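Local coordinates for protein protoporphyrinogen oxidase (Exiguobacterium sibiricum, PDB 3LOV) that probably oxidises coproporphyrinogen III to coproporphyrin III in heme b biosynthesis, using bound FAD and molecular oxygen, at residues 66-71 with 450-455. Numbering follows the deposited sequence.
Sequences KHILTD and CVASAK. With FAD (flavin-adenine dinucleotide), chain B.
Ile68 lies against Val451, Ala452 and Lys455, one turn of helix 447-463, and so joins the short helix 68-75 to the long C-terminal helix of the FAD-binding, Rossmann-type part of this flavin-containing amine oxidoreductase fold. The join is apolar. Isoleucine suits the place because its longer branch reaches across while CG2 stays close to its own backbone: CG1 is anti to the backbone N (chi1 -168°), and the extended chi2 carries CD1 on to the other helix. There CD1 comes within 3.9 Å of Ala452 CA, an approach that the small methyl of alanine permits, and CD1 also lies 4.1 Å from Ala452 CB. Lys455, a turn further on, contributes its aliphatic chain rather than its charge; its CD is 3.8 Å from Ile68 CD1, and NZ, beyond a bend at the last torsion, makes a long, weak ion pair with Glu459.

Val451 serves two neighbours with its two branches. Its CG1 meets Ile68 CG1 at 4.2 Å, the two side chains running alongside in opposite senses, whereas CG2 faces Leu69 CD1 at 4.3 Å. Valine, branched at CB, can offer one methyl to each neighbour while buried, and it also packs on Ile14 and Tyr22 of helix 14-26. Leu69, a buried apolar leucine, touches both Val451 and Leu447, whose backbone N is hydrogen-bonded to FAD.

Further out, Lys66 forms a salt bridge with Asp449, a polar tie beside the apolar one. Both exposed, His67 and Asp71 are linked across one turn: ND1 of His67 donates in its ring plane to OD2 of Asp71 at 2.9 Å, meeting the carboxylate from above its plane. Cys450, next to Val451, is itself an FAD-binding residue, its SG lying 3.5 Å from O3' of the ribityl chain.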
# COMPACT_ATOMS: atom_id res chain seq x y z
N LYS A 66 6.65 2.34 11.04
CA LYS A 66 5.30 2.83 11.34
C LYS A 66 4.71 1.97 12.45
O LYS A 66 3.83 1.11 12.23
CB LYS A 66 4.44 2.84 10.08
CG LYS A 66 4.94 3.84 9.04
CD LYS A 66 4.05 3.86 7.77
CE LYS A 66 4.55 4.92 6.81
NZ LYS A 66 3.57 5.28 5.78
N HIS A 67 5.26 2.18 13.64
CA HIS A 67 5.14 1.26 14.79
C HIS A 67 3.74 1.20 15.41
O HIS A 67 3.52 0.36 16.29
CB HIS A 67 6.14 1.68 15.89
CG HIS A 67 5.83 3.01 16.48
ND1 HIS A 67 4.93 3.17 17.52
CD2 HIS A 67 6.26 4.26 16.16
CE1 HIS A 67 4.84 4.45 17.81
NE2 HIS A 67 5.65 5.13 17.02
N ILE A 68 2.81 2.07 14.98
CA ILE A 68 1.44 1.98 15.48
C ILE A 68 0.84 0.57 15.26
O ILE A 68 0.14 0.05 16.13
CB ILE A 68 0.51 3.08 14.91
CG1 ILE A 68 -0.81 3.12 15.70
CG2 ILE A 68 0.23 2.88 13.40
CD1 ILE A 68 -1.69 4.32 15.36
N LEU A 69 1.18 -0.07 14.14
CA LEU A 69 0.63 -1.38 13.83
C LEU A 69 1.33 -2.45 14.69
O LEU A 69 0.71 -3.43 15.12
CB LEU A 69 0.75 -1.70 12.33
CG LEU A 69 0.17 -3.05 11.83
CD1 LEU A 69 -1.13 -3.44 12.57
CD2 LEU A 69 -0.10 -3.02 10.32
N THR A 70 2.64 -2.28 14.90
CA THR A 70 3.41 -3.12 15.85
C THR A 70 2.78 -3.04 17.23
O THR A 70 2.52 -4.06 17.85
CB THR A 70 4.87 -2.68 15.92
OG1 THR A 70 5.39 -2.51 14.59
CG2 THR A 70 5.71 -3.75 16.71
N ASP A 71 2.46 -1.83 17.67
CA ASP A 71 1.85 -1.62 18.97
C ASP A 71 0.47 -2.29 19.12
O ASP A 71 0.17 -2.94 20.15
CB ASP A 71 1.72 -0.14 19.25
CG ASP A 71 3.05 0.54 19.46
OD1 ASP A 71 4.02 -0.13 19.88
OD2 ASP A 71 3.11 1.75 19.22
N CYS A 450 -3.66 3.37 7.60
CA CYS A 450 -5.07 3.07 7.80
C CYS A 450 -5.40 2.87 9.27
O CYS A 450 -6.42 3.38 9.78
CB CYS A 450 -5.45 1.84 6.99
SG CYS A 450 -5.55 2.21 5.21
N VAL A 451 -4.54 2.17 9.99
CA VAL A 451 -4.75 2.02 11.42
C VAL A 451 -4.74 3.39 12.12
O VAL A 451 -5.67 3.69 12.86
CB VAL A 451 -3.74 1.05 12.08
CG1 VAL A 451 -3.85 1.12 13.62
CG2 VAL A 451 -3.96 -0.39 11.53
N ALA A 452 -3.75 4.23 11.83
CA ALA A 452 -3.72 5.58 12.32
C ALA A 452 -4.94 6.38 11.91
O ALA A 452 -5.41 7.28 12.66
CB ALA A 452 -2.44 6.32 11.82
N SER A 453 -5.40 6.17 10.67
CA SER A 453 -6.55 6.90 10.14
C SER A 453 -7.76 6.58 11.04
O SER A 453 -8.43 7.50 11.54
CB SER A 453 -6.81 6.51 8.66
OG SER A 453 -7.91 7.19 8.07
N ALA A 454 -7.99 5.29 11.27
CA ALA A 454 -9.03 4.84 12.21
C ALA A 454 -8.85 5.47 13.62
O ALA A 454 -9.78 6.06 14.14
CB ALA A 454 -9.07 3.28 12.33
N LYS A 455 -7.66 5.36 14.22
CA LYS A 455 -7.43 5.89 15.56
C LYS A 455 -7.69 7.39 15.65
O LYS A 455 -8.39 7.87 16.55
CB LYS A 455 -6.01 5.60 16.02
CG LYS A 455 -5.77 5.76 17.54
CD LYS A 455 -4.26 5.77 17.83
CE LYS A 455 -3.94 5.46 19.29
NZ LYS A 455 -5.06 5.82 20.16
PA FAD B . -10.37 -2.43 2.40
O1A FAD B . -9.39 -3.47 2.80
O2A FAD B . -10.64 -2.20 0.96
O5B FAD B . -11.75 -2.75 3.13
C5B FAD B . -12.97 -2.16 2.75
C4B FAD B . -14.10 -2.99 3.35
O4B FAD B . -15.36 -2.34 3.18
C3B FAD B . -14.17 -4.36 2.70
O3B FAD B . -14.29 -5.39 3.66
C2B FAD B . -15.40 -4.21 1.83
O2B FAD B . -16.08 -5.40 1.64
C1B FAD B . -16.26 -3.26 2.63
N9A FAD B . -17.29 -2.53 1.86
C8A FAD B . -17.30 -2.04 0.58
N7A FAD B . -18.48 -1.43 0.32
C5A FAD B . -19.25 -1.54 1.45
C6A FAD B . -20.53 -1.10 1.79
N6A FAD B . -21.27 -0.40 0.94
N1A FAD B . -21.03 -1.38 3.06
C2A FAD B . -20.26 -2.04 3.98
N3A FAD B . -18.99 -2.45 3.65
C4A FAD B . -18.51 -2.22 2.41
N1 FAD B . -0.20 -1.96 2.56
C2 FAD B . 0.90 -2.26 3.31
O2 FAD B . 1.10 -1.68 4.39
N3 FAD B . 1.80 -3.19 2.86
C4 FAD B . 1.65 -3.81 1.67
O4 FAD B . 2.47 -4.65 1.35
C4X FAD B . 0.57 -3.50 0.87
N5 FAD B . 0.38 -4.18 -0.32
C5X FAD B . -0.73 -3.86 -1.10
C6 FAD B . -0.92 -4.49 -2.33
C7 FAD B . -2.04 -4.18 -3.12
C7M FAD B . -2.24 -4.87 -4.44
C8 FAD B . -3.00 -3.25 -2.67
C8M FAD B . -4.21 -2.88 -3.50
C9 FAD B . -2.83 -2.63 -1.44
C9A FAD B . -1.70 -2.91 -0.64
N10 FAD B . -1.52 -2.28 0.59
C10 FAD B . -0.38 -2.58 1.34
C1' FAD B . -2.48 -1.25 1.15
C2' FAD B . -3.46 -1.96 2.11
O2' FAD B . -4.20 -2.88 1.40
C3' FAD B . -4.43 -0.99 2.81
O3' FAD B . -3.65 -0.30 3.78
C4' FAD B . -5.61 -1.65 3.56
O4' FAD B . -6.00 -2.93 3.12
C5' FAD B . -6.87 -0.81 3.45
O5' FAD B . -7.87 -1.36 4.27
P FAD B . -9.26 -0.63 4.38
O1P FAD B . -9.13 0.87 4.39
O2P FAD B . -10.15 -1.22 5.45
O3P FAD B . -9.98 -0.97 2.95